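Local coordinates for protein aldehyde dehydrogenase (Anabaena variabilis, PDB 4H7N) that is probably an NAD+-dependent aldehyde dehydrogenase that oxidises aldehydes to carboxylic acids, at residues T251-V259 with N419-M427; S268-F279 with E364-F375. One frame throughout, in Å; residues are numbered along the deposited sequence.

Interaction 1: T251-V259 with N419-M427; sequences TSAILWGAV and NDAALTAMM
Asp420 OD1 accepts the N-H of its own neighbour, Ala421 N, at 2.7 Å, on the anti side of the carboxylate and 20° out of its plane, while resting 3.7 Å from Ala253 CB on the helix. The carboxylate thus shapes its own loop; no hydrogen bond crosses between the segments, which meet through small apolar groups. Ala421 CB lies 3.7 Å from Ala253 O and 4.2 Å from Ala253 CB, alanine on both sides letting the backbones approach closely. One turn on, Ala422 CB comes within 4.0 Å of Gly257 CA, glycine's lack of a side chain permitting the approach.

Trp256 CG stands opposite the backbone N (chi1 -179°), and this carries the indole across to the loop, where CH2 lies 3.6 Å from Met426 CG and CZ3 4.0 Å from Ala422 CB. Met426, a selenomethionine, bends at chi2 and chi3, and its SE makes an oblique Met-aromatic contact with the six-membered ring. The indole also meets Trp470, Trp471 and Phe472 of the second subunit. With an alanine here, a gap would probably open beside Met426 and Ala422, and those rings would lose one aromatic neighbour.

Helix 247-259 is the connection of a beta-alpha-beta crossover between strands 237-241 and 269-275. Beside the contact runs strand 393-397, whose Phe397 touches Ala253 and whose Ala395 touches Ala421.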
loop_
_atom_site.group_PDB
_atom_site.type_symbol
_atom_site.label_atom_id
_atom_site.label_comp_id
_atom_site.label_asym_id
_atom_site.label_seq_id
_atom_site.Cartn_x
_atom_site.Cartn_y
_atom_site.Cartn_z
ATOM N N THR A 251 23.703 28.691 2.771
ATOM C CA THR A 251 24.976 27.990 2.915
ATOM C C THR A 251 25.018 27.244 4.253
ATOM O O THR A 251 25.510 26.120 4.290
ATOM C CB THR A 251 26.205 28.902 2.730
ATOM O OG1 THR A 251 26.110 30.006 3.629
ATOM C CG2 THR A 251 26.320 29.389 1.297
ATOM N N SER A 252 24.513 27.819 5.345
ATOM C CA SER A 252 24.480 27.061 6.594
ATOM C C SER A 252 23.521 25.838 6.481
ATOM O O SER A 252 23.825 24.753 6.973
ATOM C CB SER A 252 24.067 27.939 7.794
ATOM O OG SER A 252 24.997 28.989 8.073
ATOM N N ALA A 253 22.357 26.016 5.857
ATOM C CA ALA A 253 21.374 24.949 5.801
ATOM C C ALA A 253 21.882 23.777 4.941
ATOM O O ALA A 253 21.713 22.618 5.311
ATOM C CB ALA A 253 20.074 25.460 5.237
ATOM N N ILE A 254 22.478 24.113 3.797
ATOM C CA ILE A 254 22.945 23.099 2.834
ATOM C C ILE A 254 24.170 22.369 3.403
ATOM O O ILE A 254 24.287 21.147 3.283
ATOM C CB ILE A 254 23.210 23.725 1.467
ATOM C CG1 ILE A 254 21.850 24.031 0.813
ATOM C CG2 ILE A 254 24.097 22.840 0.599
ATOM C CD1 ILE A 254 21.890 25.005 -0.321
ATOM N N LEU A 255 25.031 23.094 4.109
ATOM C CA LEU A 255 26.157 22.421 4.756
ATOM C C LEU A 255 25.667 21.387 5.761
ATOM O O LEU A 255 26.127 20.228 5.779
ATOM C CB LEU A 255 27.081 23.456 5.405
ATOM C CG LEU A 255 28.193 22.837 6.238
ATOM C CD1 LEU A 255 29.126 22.040 5.339
ATOM C CD2 LEU A 255 28.890 23.902 7.056
ATOM N N TRP A 256 24.731 21.779 6.613
ATOM C CA TRP A 256 24.186 20.873 7.629
ATOM C C TRP A 256 23.490 19.684 6.959
ATOM O O TRP A 256 23.730 18.523 7.270
ATOM C CB TRP A 256 23.252 21.607 8.594
ATOM C CG TRP A 256 22.733 20.681 9.634
ATOM C CD1 TRP A 256 23.390 20.261 10.771
ATOM C CD2 TRP A 256 21.499 19.982 9.600
ATOM N NE1 TRP A 256 22.609 19.360 11.459
ATOM C CE2 TRP A 256 21.445 19.167 10.764
ATOM C CE3 TRP A 256 20.408 19.997 8.729
ATOM C CZ2 TRP A 256 20.358 18.346 11.049
ATOM C CZ3 TRP A 256 19.333 19.163 9.000
ATOM C CH2 TRP A 256 19.314 18.342 10.152
ATOM N N GLY A 257 22.657 19.986 5.990
ATOM C CA GLY A 257 21.949 18.963 5.290
ATOM C C GLY A 257 22.860 18.008 4.560
ATOM O O GLY A 257 22.546 16.830 4.502
ATOM N N ALA A 258 23.994 18.499 4.047
ATOM C CA ALA A 258 24.928 17.611 3.301
ATOM C C ALA A 258 25.897 16.811 4.166
ATOM O O ALA A 258 26.341 15.776 3.728
ATOM C CB ALA A 258 25.711 18.392 2.291
ATOM N N VAL A 259 26.246 17.280 5.371
ATOM C CA VAL A 259 27.290 16.619 6.111
ATOM C C VAL A 259 26.938 16.144 7.514
ATOM O O VAL A 259 27.751 15.472 8.141
ATOM C CB VAL A 259 28.607 17.430 6.117
ATOM C CG1 VAL A 259 28.941 17.893 4.712
ATOM C CG2 VAL A 259 28.527 18.585 7.092
ATOM N N ASN A 419 13.337 27.296 1.736
ATOM C CA ASN A 419 14.244 28.230 2.451
ATOM C C ASN A 419 14.945 27.591 3.618
ATOM O O ASN A 419 15.421 28.257 4.497
ATOM C CB ASN A 419 13.503 29.511 2.804
ATOM C CG ASN A 419 13.180 30.281 1.557
ATOM O OD1 ASN A 419 13.894 30.144 0.577
ATOM N ND2 ASN A 419 12.113 31.054 1.561
ATOM N N ASP A 420 15.043 26.272 3.536
ATOM C CA ASP A 420 15.776 25.431 4.461
ATOM C C ASP A 420 16.112 24.121 3.756
ATOM O O ASP A 420 15.697 23.913 2.598
ATOM C CB ASP A 420 14.919 25.171 5.678
ATOM C CG ASP A 420 15.725 24.980 6.929
ATOM O OD1 ASP A 420 16.885 24.471 6.842
ATOM O OD2 ASP A 420 15.169 25.316 8.009
ATOM N N ALA A 421 16.888 23.244 4.414
ATOM C CA ALA A 421 17.246 21.961 3.800
ATOM C C ALA A 421 17.138 20.839 4.789
ATOM O O ALA A 421 17.404 21.024 5.987
ATOM C CB ALA A 421 18.667 21.995 3.222
ATOM N N ALA A 422 16.742 19.668 4.271
ATOM C CA ALA A 422 16.636 18.434 5.023
ATOM C C ALA A 422 15.731 18.482 6.226
ATOM O O ALA A 422 16.022 17.839 7.243
ATOM C CB ALA A 422 18.041 17.972 5.452
ATOM N N LEU A 423 14.640 19.232 6.141
ATOM C CA LEU A 423 13.800 19.413 7.329
ATOM C C LEU A 423 13.184 18.141 7.784
ATOM O O LEU A 423 12.983 17.976 9.008
ATOM C CB LEU A 423 12.744 20.501 7.135
ATOM C CG LEU A 423 13.340 21.890 7.193
ATOM C CD1 LEU A 423 12.366 22.915 6.680
ATOM C CD2 LEU A 423 13.783 22.220 8.623
ATOM N N THR A 424 12.987 17.171 6.871
ATOM C CA THR A 424 12.396 15.904 7.313
ATOM C C THR A 424 13.307 15.120 8.223
ATOM O O THR A 424 12.863 14.235 8.906
ATOM C CB THR A 424 11.914 14.993 6.192
ATOM O OG1 THR A 424 13.025 14.543 5.410
ATOM C CG2 THR A 424 10.927 15.762 5.327
ATOM N N ALA A 425 14.574 15.468 8.255
ATOM C CA ALA A 425 15.446 14.859 9.255
ATOM C C ALA A 425 15.130 15.357 10.680
ATOM O O ALA A 425 15.371 14.656 11.657
ATOM C CB ALA A 425 16.915 15.063 8.845
HETATM N N MSE A 426 14.525 16.532 10.832
HETATM C CA MSE A 426 14.287 17.101 12.179
HETATM C C MSE A 426 12.840 17.080 12.552
HETATM O O MSE A 426 12.482 17.372 13.664
HETATM C CB MSE A 426 14.788 18.543 12.252
HETATM C CG MSE A 426 16.297 18.512 12.137
HETATM SE SE MSE A 426 17.134 17.550 13.651
HETATM C CE MSE A 426 16.249 18.440 15.167
HETATM N N MSE A 427 11.969 16.743 11.620
HETATM C CA MSE A 427 10.560 16.848 11.855
HETATM C C MSE A 427 9.828 15.736 11.236
HETATM O O MSE A 427 10.149 15.294 10.162
HETATM C CB MSE A 427 10.019 18.002 11.089
HETATM C CG MSE A 427 10.811 19.164 11.552
HETATM SE SE MSE A 427 10.094 20.520 10.380
HETATM C CE MSE A 427 8.403 20.756 11.402
#

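Interaction 2: S268-F279 with E364-F375; sequences SIERIYVAESKF and ETFGPIMPVMPF
Two neighbouring parallel strands, 269-275 and 369-375, pair here in the mixed sheet of the aldehyde dehydrogenase fold; the turn leading into the second carries the family's E-x-F-G-P sequence, which in relatives borders the cofactor site. Ile272 lends both its backbone groups to the partner strand: its N donates to Pro371 O, and its O accepts Met373 N at 2.8 Å. Val274 repeats the pattern, its N lying 3.0 Å from Met373 O and its O accepting Phe375 N. Pro374 fits between Met373 and Phe375, whose N-H groups make the bonds, because none is needed at its own position. Pro371 has no N-H to offer Glu270 O; its CG lies against that oxygen, and a water hydrogen-bonds to it.

On one face of the sheet, Phe279 CE1 touches Val372 CG1 at 3.6 Å, and Pro374 CB lies over the Phe279 ring in a CH-pi contact. On the other, Phe375 has CG between its backbone N and carbonyl carbon (chi1 58°), which turns the ring over the neighbouring strand: Ala275 CA stands 3.8 Å from its centroid, and the small alanine permits that approach. Met373, a selenomethionine, brings SE to the edge of the Tyr273 ring, whose OH is hydrogen-bonded to His356 NE2 and accepts Arg271 NH1.

At the strand entrance, the extended Glu270 chain reaches the turn. Its OE1 accepts Thr365 N at 2.8 Å on the syn side, nearly straight, and OE2 takes Phe366 N at 2.9 Å from above the carboxylate plane. Lys236 adds a salt bridge to OE1. Two N-H groups and a lysine gathered round this buried carboxylate would probably stabilise its ionised form, though the nearby Glu364 carboxylate, hydrogen-bonded by Gly235 N, would partly oppose this; the paired bonds fix the turn's backbone against the strand.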
loop_
_atom_site.group_PDB
_atom_site.type_symbol
_atom_site.label_atom_id
_atom_site.label_comp_id
_atom_site.label_asym_id
_atom_site.label_seq_id
_atom_site.Cartn_x
_atom_site.Cartn_y
_atom_site.Cartn_z
ATOM N N SER A 268 20.255 13.247 3.064
ATOM C CA SER A 268 21.372 14.116 2.898
ATOM C C SER A 268 21.189 14.864 1.570
ATOM O O SER A 268 20.824 14.245 0.553
ATOM C CB SER A 268 22.680 13.278 2.799
ATOM O OG SER A 268 23.745 14.159 2.963
ATOM N N ILE A 269 21.540 16.147 1.563
ATOM C CA ILE A 269 21.644 16.917 0.328
ATOM C C ILE A 269 22.906 16.397 -0.412
ATOM O O ILE A 269 24.016 16.481 0.123
ATOM C CB ILE A 269 21.770 18.430 0.576
ATOM C CG1 ILE A 269 20.542 19.017 1.287
ATOM C CG2 ILE A 269 22.046 19.154 -0.752
ATOM C CD1 ILE A 269 19.209 18.703 0.592
ATOM N N GLU A 270 22.737 15.873 -1.618
ATOM C CA GLU A 270 23.850 15.291 -2.333
ATOM C C GLU A 270 24.156 15.986 -3.662
ATOM O O GLU A 270 25.101 15.621 -4.334
ATOM C CB GLU A 270 23.557 13.821 -2.576
ATOM C CG GLU A 270 23.637 12.968 -1.297
ATOM C CD GLU A 270 23.979 11.472 -1.522
ATOM O OE1 GLU A 270 24.328 11.078 -2.653
ATOM O OE2 GLU A 270 23.862 10.695 -0.532
ATOM N N ARG A 271 23.335 16.951 -4.055
ATOM C CA ARG A 271 23.537 17.729 -5.295
ATOM C C ARG A 271 23.042 19.148 -5.061
ATOM O O ARG A 271 21.984 19.316 -4.503
ATOM C CB ARG A 271 22.699 17.200 -6.434
ATOM C CG ARG A 271 22.817 15.717 -6.587
ATOM C CD ARG A 271 21.995 15.246 -7.755
ATOM N NE ARG A 271 20.622 14.941 -7.430
ATOM C CZ ARG A 271 19.569 15.241 -8.202
ATOM N NH1 ARG A 271 19.692 16.002 -9.289
ATOM N NH2 ARG A 271 18.361 14.847 -7.841
ATOM N N ILE A 272 23.794 20.141 -5.509
ATOM C CA ILE A 272 23.500 21.527 -5.236
ATOM C C ILE A 272 23.563 22.334 -6.543
ATOM O O ILE A 272 24.596 22.297 -7.251
ATOM C CB ILE A 272 24.504 22.079 -4.220
ATOM C CG1 ILE A 272 24.422 21.287 -2.905
ATOM C CG2 ILE A 272 24.164 23.517 -3.918
ATOM C CD1 ILE A 272 25.714 21.406 -2.082
ATOM N N TYR A 273 22.445 22.978 -6.885
ATOM C CA TYR A 273 22.314 23.773 -8.101
ATOM C C TYR A 273 22.143 25.230 -7.702
ATOM O O TYR A 273 21.277 25.538 -6.896
ATOM C CB TYR A 273 21.116 23.274 -8.918
ATOM C CG TYR A 273 21.254 21.804 -9.243
ATOM C CD1 TYR A 273 22.057 21.379 -10.288
ATOM C CD2 TYR A 273 20.650 20.837 -8.424
ATOM C CE1 TYR A 273 22.271 20.032 -10.529
ATOM C CE2 TYR A 273 20.816 19.486 -8.665
ATOM C CZ TYR A 273 21.637 19.090 -9.715
ATOM O OH TYR A 273 21.770 17.761 -9.935
ATOM N N VAL A 274 22.968 26.134 -8.256
ATOM C CA VAL A 274 22.932 27.541 -7.853
ATOM C C VAL A 274 22.874 28.456 -9.068
ATOM O O VAL A 274 23.607 28.265 -10.041
ATOM C CB VAL A 274 24.193 27.917 -7.042
ATOM C CG1 VAL A 274 24.047 29.311 -6.455
ATOM C CG2 VAL A 274 24.427 26.909 -5.928
ATOM N N ALA A 275 22.002 29.454 -8.998
ATOM C CA ALA A 275 21.904 30.468 -10.049
ATOM C C ALA A 275 23.321 30.928 -10.399
ATOM O O ALA A 275 24.114 31.262 -9.481
ATOM C CB ALA A 275 21.095 31.645 -9.546
ATOM N N GLU A 276 23.628 30.991 -11.697
ATOM C CA GLU A 276 24.996 31.352 -12.125
ATOM C C GLU A 276 25.519 32.683 -11.590
ATOM O O GLU A 276 26.680 32.784 -11.301
ATOM C CB GLU A 276 25.180 31.252 -13.644
ATOM C CG GLU A 276 24.297 32.179 -14.456
ATOM C CD GLU A 276 24.388 31.908 -15.962
ATOM O OE1 GLU A 276 25.127 30.991 -16.371
ATOM O OE2 GLU A 276 23.706 32.602 -16.743
ATOM N N SER A 277 24.674 33.686 -11.434
ATOM C CA SER A 277 25.128 34.973 -10.907
ATOM C C SER A 277 25.515 34.937 -9.424
ATOM O O SER A 277 26.170 35.868 -8.950
ATOM C CB SER A 277 24.056 36.058 -11.099
ATOM O OG SER A 277 22.870 35.719 -10.383
ATOM N N LYS A 278 25.097 33.913 -8.681
ATOM C CA LYS A 278 25.443 33.813 -7.237
ATOM C C LYS A 278 26.357 32.634 -6.942
ATOM O O LYS A 278 26.730 32.379 -5.793
ATOM C CB LYS A 278 24.174 33.623 -6.403
ATOM C CG LYS A 278 23.161 34.724 -6.605
ATOM C CD LYS A 278 23.723 36.061 -6.132
ATOM C CE LYS A 278 22.646 37.127 -6.191
ATOM N NZ LYS A 278 23.226 38.473 -6.013
ATOM N N PHE A 279 26.719 31.925 -7.992
ATOM C CA PHE A 279 27.416 30.661 -7.885
ATOM C C PHE A 279 28.762 30.778 -7.144
ATOM O O PHE A 279 29.019 30.069 -6.147
ATOM C CB PHE A 279 27.581 30.092 -9.297
ATOM C CG PHE A 279 28.504 28.921 -9.356
ATOM C CD1 PHE A 279 28.133 27.718 -8.828
ATOM C CD2 PHE A 279 29.755 29.040 -9.950
ATOM C CE1 PHE A 279 28.983 26.632 -8.877
ATOM C CE2 PHE A 279 30.609 27.972 -9.994
ATOM C CZ PHE A 279 30.224 26.759 -9.450
ATOM N N GLU A 364 23.783 7.269 -5.318
ATOM C CA GLU A 364 23.785 7.642 -3.919
ATOM C C GLU A 364 25.227 7.579 -3.406
ATOM O O GLU A 364 25.914 6.576 -3.591
ATOM C CB GLU A 364 22.844 6.733 -3.082
ATOM C CG GLU A 364 22.657 7.183 -1.615
ATOM C CD GLU A 364 21.417 6.556 -0.904
ATOM O OE1 GLU A 364 21.259 5.312 -1.056
ATOM O OE2 GLU A 364 20.613 7.300 -0.211
ATOM N N THR A 365 25.664 8.647 -2.770
ATOM C CA THR A 365 27.031 8.730 -2.224
ATOM C C THR A 365 27.070 8.361 -0.726
ATOM O O THR A 365 27.950 7.620 -0.277
ATOM C CB THR A 365 27.561 10.151 -2.495
ATOM O OG1 THR A 365 27.538 10.396 -3.911
ATOM C CG2 THR A 365 28.995 10.332 -2.018
ATOM N N PHE A 366 26.094 8.864 0.051
ATOM C CA PHE A 366 26.049 8.589 1.484
ATOM C C PHE A 366 27.357 9.051 2.148
ATOM O O PHE A 366 27.888 8.371 3.031
ATOM C CB PHE A 366 25.828 7.081 1.710
ATOM C CG PHE A 366 24.637 6.750 2.539
ATOM C CD1 PHE A 366 23.361 7.095 2.110
ATOM C CD2 PHE A 366 24.779 6.110 3.775
ATOM C CE1 PHE A 366 22.226 6.788 2.859
ATOM C CE2 PHE A 366 23.637 5.804 4.534
ATOM C CZ PHE A 366 22.377 6.127 4.071
ATOM N N GLY A 367 27.868 10.204 1.710
ATOM C CA GLY A 367 29.087 10.804 2.260
ATOM C C GLY A 367 28.965 12.315 2.362
ATOM O O GLY A 367 27.940 12.895 1.970
ATOM N N PRO A 368 30.017 12.993 2.874
ATOM C CA PRO A 368 29.867 14.419 3.173
ATOM C C PRO A 368 30.322 15.278 1.986
ATOM O O PRO A 368 31.161 16.179 2.128
ATOM C CB PRO A 368 30.785 14.598 4.377
ATOM C CG PRO A 368 31.928 13.670 4.090
ATOM C CD PRO A 368 31.307 12.480 3.355
ATOM N N ILE A 369 29.753 15.003 0.832
ATOM C CA ILE A 369 30.220 15.598 -0.423
ATOM C C ILE A 369 29.218 16.616 -0.942
ATOM O O ILE A 369 28.029 16.360 -0.943
ATOM C CB ILE A 369 30.387 14.542 -1.512
ATOM C CG1 ILE A 369 31.180 13.360 -0.982
ATOM C CG2 ILE A 369 31.110 15.134 -2.712
ATOM C CD1 ILE A 369 32.495 13.719 -0.312
HETATM N N MSE A 370 29.726 17.759 -1.404
HETATM C CA MSE A 370 28.893 18.861 -1.835
HETATM C C MSE A 370 29.367 19.233 -3.217
HETATM O O MSE A 370 30.277 20.067 -3.353
HETATM C CB MSE A 370 29.063 20.012 -0.858
HETATM C CG MSE A 370 28.347 19.740 0.454
HETATM SE SE MSE A 370 28.802 21.028 1.862
HETATM C CE MSE A 370 30.601 20.423 2.314
ATOM N N PRO A 371 28.837 18.577 -4.247
ATOM C CA PRO A 371 29.091 19.014 -5.623
ATOM C C PRO A 371 28.153 20.149 -6.004
ATOM O O PRO A 371 26.923 20.001 -5.891
ATOM C CB PRO A 371 28.783 17.746 -6.455
ATOM C CG PRO A 371 27.836 16.945 -5.618
ATOM C CD PRO A 371 27.885 17.457 -4.199
ATOM N N VAL A 372 28.705 21.245 -6.493
ATOM C CA VAL A 372 27.941 22.447 -6.779
ATOM C C VAL A 372 27.983 22.822 -8.248
ATOM O O VAL A 372 29.035 23.035 -8.768
ATOM C CB VAL A 372 28.495 23.627 -5.950
ATOM C CG1 VAL A 372 27.592 24.838 -6.081
ATOM C CG2 VAL A 372 28.562 23.210 -4.486
HETATM N N MSE A 373 26.829 22.934 -8.888
HETATM C CA MSE A 373 26.733 23.258 -10.322
HETATM C C MSE A 373 25.979 24.549 -10.533
HETATM O O MSE A 373 24.951 24.723 -9.930
HETATM C CB MSE A 373 25.835 22.208 -10.993
HETATM C CG MSE A 373 26.622 21.221 -11.807
HETATM SE SE MSE A 373 25.403 20.030 -12.785
HETATM C CE MSE A 373 25.409 20.764 -14.597
ATOM N N PRO A 374 26.440 25.440 -11.422
ATOM C CA PRO A 374 25.617 26.605 -11.761
ATOM C C PRO A 374 24.425 26.265 -12.678
ATOM O O PRO A 374 24.466 25.263 -13.359
ATOM C CB PRO A 374 26.609 27.516 -12.502
ATOM C CG PRO A 374 27.593 26.594 -13.110
ATOM C CD PRO A 374 27.641 25.342 -12.275
ATOM N N PHE A 375 23.364 27.067 -12.668
ATOM C CA PHE A 375 22.351 27.026 -13.750
ATOM C C PHE A 375 22.054 28.398 -14.382
ATOM O O PHE A 375 22.039 29.419 -13.701
ATOM C CB PHE A 375 21.042 26.336 -13.318
ATOM C CG PHE A 375 20.381 26.968 -12.151
ATOM C CD1 PHE A 375 19.508 28.024 -12.329
ATOM C CD2 PHE A 375 20.621 26.511 -10.856
ATOM C CE1 PHE A 375 18.870 28.614 -11.242
ATOM C CE2 PHE A 375 19.993 27.113 -9.762
ATOM C CZ PHE A 375 19.108 28.158 -9.950
HETATM O O HOH W 1 25.826 14.295 1.723
HETATM O O HOH W 2 26.985 13.716 -3.439
#

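Overall arrangement
Interactions 1 and 2 are both largely buried and join directly: helix 247-259 is followed in the chain, after a loop, by strand 269-275, and Gly257 O probably accepts a hydrogen bond from Ile269 N. Along the sequence, interaction 2 is nested inside the loop that interaction 1 closes. Their chemistry differs with place. Within the sheet, 268-279 and 364-375 are held by regular backbone bonds and a buried carboxylate, and no other chain touches them. The helix-loop contact of 251-259 with 419-427 is smaller, relies on alanines and an indole without a cross-segment hydrogen bond, and lies against the second subunit. Met370 touches Leu255 and Ala258, packing the sheet against the helix.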